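Local coordinates for protein glycosyl hydrolase, family 38 (Enterococcus faecalis, PDB 5KBP) that probably hydrolyses alpha-mannosidic linkages, releasing mannose from carbohydrates, at residues N103-L108 against I320-A325; K446-Y451 against V466-R471. All coordinates share one frame; numbering follows the deposited sequence.

Contact 1 of 2, residues N103-L108 against I320-A325; sequences NVRNML and IAEPLA
Arg105 and Glu322 reach toward each other from opposite directions and join two helices whose backbones stay well apart, the CA atoms of these two residues being 12.8 Å from each other. The charged contact is a bidentate, end-on salt bridge. Arg105 NH2 donates to Glu322 OE2 at 2.7 Å, and Arg105 NH1 donates to Glu322 OE1 at 2.9 Å, both with N-H...O angles of 160°. Each carboxylate oxygen accepts its hydrogen bond through the syn lone pair, and the guanidinium and carboxylate planes are only 3° apart, so the paired bonds resist rotation of either group. Glu322 spans its half of the gap with a chain extended beyond CG (chi2 -175°), whereas the chain of Arg105 bends at chi2 before running out to its guanidinium.

Further polar bonds fix both ends: Arg105 NE forms a salt bridge with Glu101 OE1, and Trp344 NE1 donates to Glu322 OE2. With both partners buried, this network probably offsets much of the cost of enclosing the charges. The bridge joins helix 100-117 of the family 38 N-terminal domain to helix 304-332 of the middle domain, with Trp344 and Phe340 of helix 337-348 packed against it and Ala833 and Lys835 of strand 829-836 also touching its side chains.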
# COMPACT_ATOMS: atom_id res chain seq x y z
N ASN A 103 -1.70 -22.71 -2.14
CA ASN A 103 -2.97 -23.38 -1.89
C ASN A 103 -2.94 -24.15 -0.59
O ASN A 103 -3.93 -24.20 0.15
CB ASN A 103 -3.32 -24.31 -3.06
CG ASN A 103 -3.78 -23.55 -4.28
OD1 ASN A 103 -4.89 -23.02 -4.31
ND2 ASN A 103 -2.94 -23.50 -5.31
N VAL A 104 -1.80 -24.78 -0.28
CA VAL A 104 -1.67 -25.54 0.96
C VAL A 104 -1.56 -24.60 2.16
O VAL A 104 -2.17 -24.84 3.21
CB VAL A 104 -0.47 -26.50 0.87
CG1 VAL A 104 -0.05 -26.98 2.25
CG2 VAL A 104 -0.82 -27.69 -0.02
N ARG A 105 -0.79 -23.52 2.03
CA ARG A 105 -0.67 -22.56 3.13
C ARG A 105 -2.02 -21.93 3.45
O ARG A 105 -2.27 -21.55 4.60
CB ARG A 105 0.35 -21.47 2.79
CG ARG A 105 1.70 -22.00 2.34
CD ARG A 105 2.23 -23.08 3.26
NE ARG A 105 3.43 -23.71 2.72
CZ ARG A 105 4.67 -23.28 2.95
NH1 ARG A 105 5.71 -23.91 2.42
NH2 ARG A 105 4.87 -22.21 3.71
N ASN A 106 -2.89 -21.79 2.45
CA ASN A 106 -4.23 -21.28 2.70
C ASN A 106 -5.01 -22.22 3.61
O ASN A 106 -5.76 -21.78 4.49
CB ASN A 106 -4.97 -21.08 1.38
CG ASN A 106 -6.31 -20.39 1.55
OD1 ASN A 106 -6.46 -19.50 2.39
ND2 ASN A 106 -7.30 -20.80 0.76
N MET A 107 -4.84 -23.53 3.42
CA MET A 107 -5.52 -24.50 4.27
C MET A 107 -4.80 -24.66 5.61
O MET A 107 -5.44 -24.83 6.65
CB MET A 107 -5.61 -25.85 3.56
CG MET A 107 -5.97 -25.76 2.09
SD MET A 107 -6.09 -27.37 1.28
CE MET A 107 -7.71 -27.88 1.84
N LEU A 108 -3.46 -24.59 5.59
CA LEU A 108 -2.69 -24.73 6.83
C LEU A 108 -2.97 -23.57 7.78
O LEU A 108 -3.20 -23.78 8.97
CB LEU A 108 -1.20 -24.82 6.49
CG LEU A 108 -0.18 -25.24 7.56
CD1 LEU A 108 0.33 -24.05 8.35
CD2 LEU A 108 -0.77 -26.30 8.49
N ILE A 320 13.31 -20.00 -1.04
CA ILE A 320 14.50 -19.27 -0.59
C ILE A 320 14.49 -19.16 0.93
O ILE A 320 15.32 -19.77 1.61
CB ILE A 320 14.58 -17.87 -1.24
CG1 ILE A 320 14.45 -17.97 -2.76
CG2 ILE A 320 15.89 -17.20 -0.86
CD1 ILE A 320 15.57 -18.72 -3.43
N ALA A 321 13.56 -18.36 1.46
CA ALA A 321 13.58 -18.02 2.88
C ALA A 321 13.37 -19.25 3.76
O ALA A 321 14.15 -19.51 4.69
CB ALA A 321 12.52 -16.96 3.18
N GLU A 322 12.32 -20.03 3.48
CA GLU A 322 12.02 -21.19 4.32
C GLU A 322 13.11 -22.25 4.28
O GLU A 322 13.51 -22.74 5.35
CB GLU A 322 10.66 -21.77 3.94
CG GLU A 322 9.48 -20.93 4.40
CD GLU A 322 8.14 -21.59 4.12
OE1 GLU A 322 8.13 -22.62 3.41
OE2 GLU A 322 7.11 -21.08 4.61
N PRO A 323 13.64 -22.67 3.11
CA PRO A 323 14.73 -23.66 3.15
C PRO A 323 15.97 -23.17 3.86
O PRO A 323 16.62 -23.93 4.59
CB PRO A 323 14.99 -23.94 1.66
CG PRO A 323 13.72 -23.57 0.97
CD PRO A 323 13.20 -22.39 1.73
N LEU A 324 16.34 -21.90 3.66
CA LEU A 324 17.50 -21.35 4.36
C LEU A 324 17.25 -21.27 5.86
O LEU A 324 18.14 -21.59 6.66
CB LEU A 324 17.85 -19.97 3.80
CG LEU A 324 18.51 -19.95 2.42
CD1 LEU A 324 18.62 -18.52 1.90
CD2 LEU A 324 19.88 -20.61 2.47
N ALA A 325 16.05 -20.85 6.27
CA ALA A 325 15.73 -20.79 7.69
C ALA A 325 15.64 -22.18 8.30
O ALA A 325 15.97 -22.36 9.48
CB ALA A 325 14.43 -20.02 7.91

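Contact 2 of 2, residues K446-Y451 against V466-R471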
# COMPACT_ATOMS: atom_id res chain seq x y z
N LYS A 446 42.50 3.27 -6.62
CA LYS A 446 43.37 2.16 -6.25
C LYS A 446 43.31 1.07 -7.32
O LYS A 446 42.22 0.66 -7.74
CB LYS A 446 42.98 1.60 -4.89
CG LYS A 446 43.98 0.61 -4.32
CD LYS A 446 43.59 0.16 -2.92
CE LYS A 446 44.65 -0.75 -2.31
NZ LYS A 446 44.30 -1.18 -0.93
N ALA A 447 44.48 0.61 -7.75
CA ALA A 447 44.54 -0.42 -8.78
C ALA A 447 43.92 -1.72 -8.27
O ALA A 447 43.97 -2.03 -7.08
CB ALA A 447 45.98 -0.66 -9.21
N THR A 448 43.35 -2.49 -9.20
CA THR A 448 42.68 -3.73 -8.85
C THR A 448 43.60 -4.90 -9.14
O THR A 448 43.94 -5.14 -10.31
CB THR A 448 41.38 -3.88 -9.64
OG1 THR A 448 40.51 -2.79 -9.33
CG2 THR A 448 40.70 -5.20 -9.28
N PRO A 449 44.03 -5.66 -8.13
CA PRO A 449 44.84 -6.85 -8.40
C PRO A 449 44.00 -7.92 -9.08
O PRO A 449 42.78 -7.95 -8.99
CB PRO A 449 45.29 -7.30 -7.00
CG PRO A 449 45.01 -6.14 -6.09
CD PRO A 449 43.84 -5.43 -6.69
N ASP A 450 44.69 -8.82 -9.78
CA ASP A 450 44.03 -9.96 -10.39
C ASP A 450 43.76 -11.01 -9.32
O ASP A 450 44.65 -11.34 -8.53
CB ASP A 450 44.88 -10.55 -11.51
CG ASP A 450 44.13 -11.58 -12.33
OD1 ASP A 450 42.88 -11.48 -12.40
OD2 ASP A 450 44.77 -12.48 -12.90
N TYR A 451 42.53 -11.51 -9.28
CA TYR A 451 42.11 -12.46 -8.26
C TYR A 451 41.84 -13.83 -8.86
O TYR A 451 41.70 -13.99 -10.07
CB TYR A 451 40.87 -11.95 -7.51
CG TYR A 451 41.19 -10.87 -6.50
CD1 TYR A 451 41.51 -11.19 -5.19
CD2 TYR A 451 41.17 -9.53 -6.86
CE1 TYR A 451 41.80 -10.21 -4.26
CE2 TYR A 451 41.46 -8.54 -5.94
CZ TYR A 451 41.78 -8.88 -4.64
OH TYR A 451 42.07 -7.90 -3.72
N VAL A 466 34.04 -10.08 -13.87
CA VAL A 466 33.06 -9.39 -14.70
C VAL A 466 33.23 -7.88 -14.61
O VAL A 466 33.42 -7.20 -15.62
CB VAL A 466 31.63 -9.81 -14.31
CG1 VAL A 466 30.61 -9.04 -15.13
CG2 VAL A 466 31.46 -11.31 -14.50
N LYS A 467 33.17 -7.34 -13.40
CA LYS A 467 33.25 -5.89 -13.21
C LYS A 467 33.66 -5.59 -11.78
O LYS A 467 33.59 -6.45 -10.90
CB LYS A 467 31.91 -5.22 -13.54
CG LYS A 467 30.74 -5.76 -12.74
CD LYS A 467 29.43 -5.08 -13.13
CE LYS A 467 28.26 -5.65 -12.35
NZ LYS A 467 26.97 -4.99 -12.72
N GLU A 468 34.10 -4.35 -11.57
CA GLU A 468 34.39 -3.83 -10.25
C GLU A 468 33.47 -2.65 -9.97
O GLU A 468 32.93 -2.03 -10.89
CB GLU A 468 35.86 -3.40 -10.12
CG GLU A 468 36.15 -2.02 -10.69
CD GLU A 468 37.60 -1.60 -10.49
OE1 GLU A 468 38.48 -2.48 -10.56
OE2 GLU A 468 37.85 -0.40 -10.26
N ASP A 469 33.30 -2.33 -8.69
CA ASP A 469 32.42 -1.25 -8.30
C ASP A 469 32.87 -0.67 -6.97
O ASP A 469 33.23 -1.41 -6.05
CB ASP A 469 30.96 -1.73 -8.20
CG ASP A 469 29.97 -0.59 -8.27
OD1 ASP A 469 30.28 0.44 -8.90
OD2 ASP A 469 28.86 -0.73 -7.70
N VAL A 470 32.85 0.65 -6.88
CA VAL A 470 33.13 1.38 -5.64
C VAL A 470 31.88 2.18 -5.30
O VAL A 470 31.50 3.09 -6.05
CB VAL A 470 34.36 2.29 -5.77
CG1 VAL A 470 34.54 3.10 -4.50
CG2 VAL A 470 35.60 1.47 -6.07
N ARG A 471 31.25 1.86 -4.18
CA ARG A 471 30.02 2.52 -3.78
C ARG A 471 29.94 2.57 -2.26
O ARG A 471 30.73 1.95 -1.55
CB ARG A 471 28.79 1.80 -4.35
CG ARG A 471 28.60 0.40 -3.79
CD ARG A 471 27.32 -0.24 -4.29
NE ARG A 471 27.19 -1.62 -3.81
CZ ARG A 471 27.62 -2.68 -4.48
NH1 ARG A 471 28.20 -2.53 -5.66
NH2 ARG A 471 27.46 -3.90 -3.97
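Thr448 and Glu468 meet where the loop following helix 436-445 passes an edge strand, 463-475, of a three-stranded antiparallel sheet. The close part of the contact is a single pair of polar atoms: Thr448 OG1 donates to Glu468 OE1 at a modelled 2.4 Å, so short that the exact length is doubtful. Beside it, the methyl carbon Thr448 CG2 lies 3.7 Å from Glu468 OE1. The carboxylate gets there because Glu468 CG sits between its backbone N and carbonyl carbon (chi1 81°) and the chain then runs out extended toward the loop. Lys488 of the neighbouring strand 483-499 hydrogen-bonds to Thr448 OG1 and makes a long, weak ion pair with Glu468 OE2, which may weakly offset the charge of Glu468.

Elsewhere the contact is loose. The CA atoms of Thr448 and Glu468 are 8.4 Å apart, and Glu468 is exposed to solvent while Thr448 is partly so. Within the strand, Asp469 and Arg471 form a salt bridge of their own, and Arg471 also makes a cation-pi contact with Tyr489. There Asp469 OD2 is met on its anti side by Arg471 NH1, 2.8 Å away.

In the fold
From the N terminus, the chain passes through helix 100-117 of the family 38 N-terminal domain and comes back within side-chain reach of it with helix 304-332 of the middle domain. Contact 1 thus closes a loop of 211 residues and ties these parts together, its centre about 13 Å from the centre of the chain. Contact 2 opens after this loop has closed, so the two lie in series, neither nested nor crossed. Its 14 intervening residues hold most of strand 451-454, strand 460-461 and the start of strand 463-475. It joins the loop leading into strand 451-454, of a six-stranded antiparallel sheet, to strand 463-475 of the three-stranded one. The contact centres are about 39 Å apart.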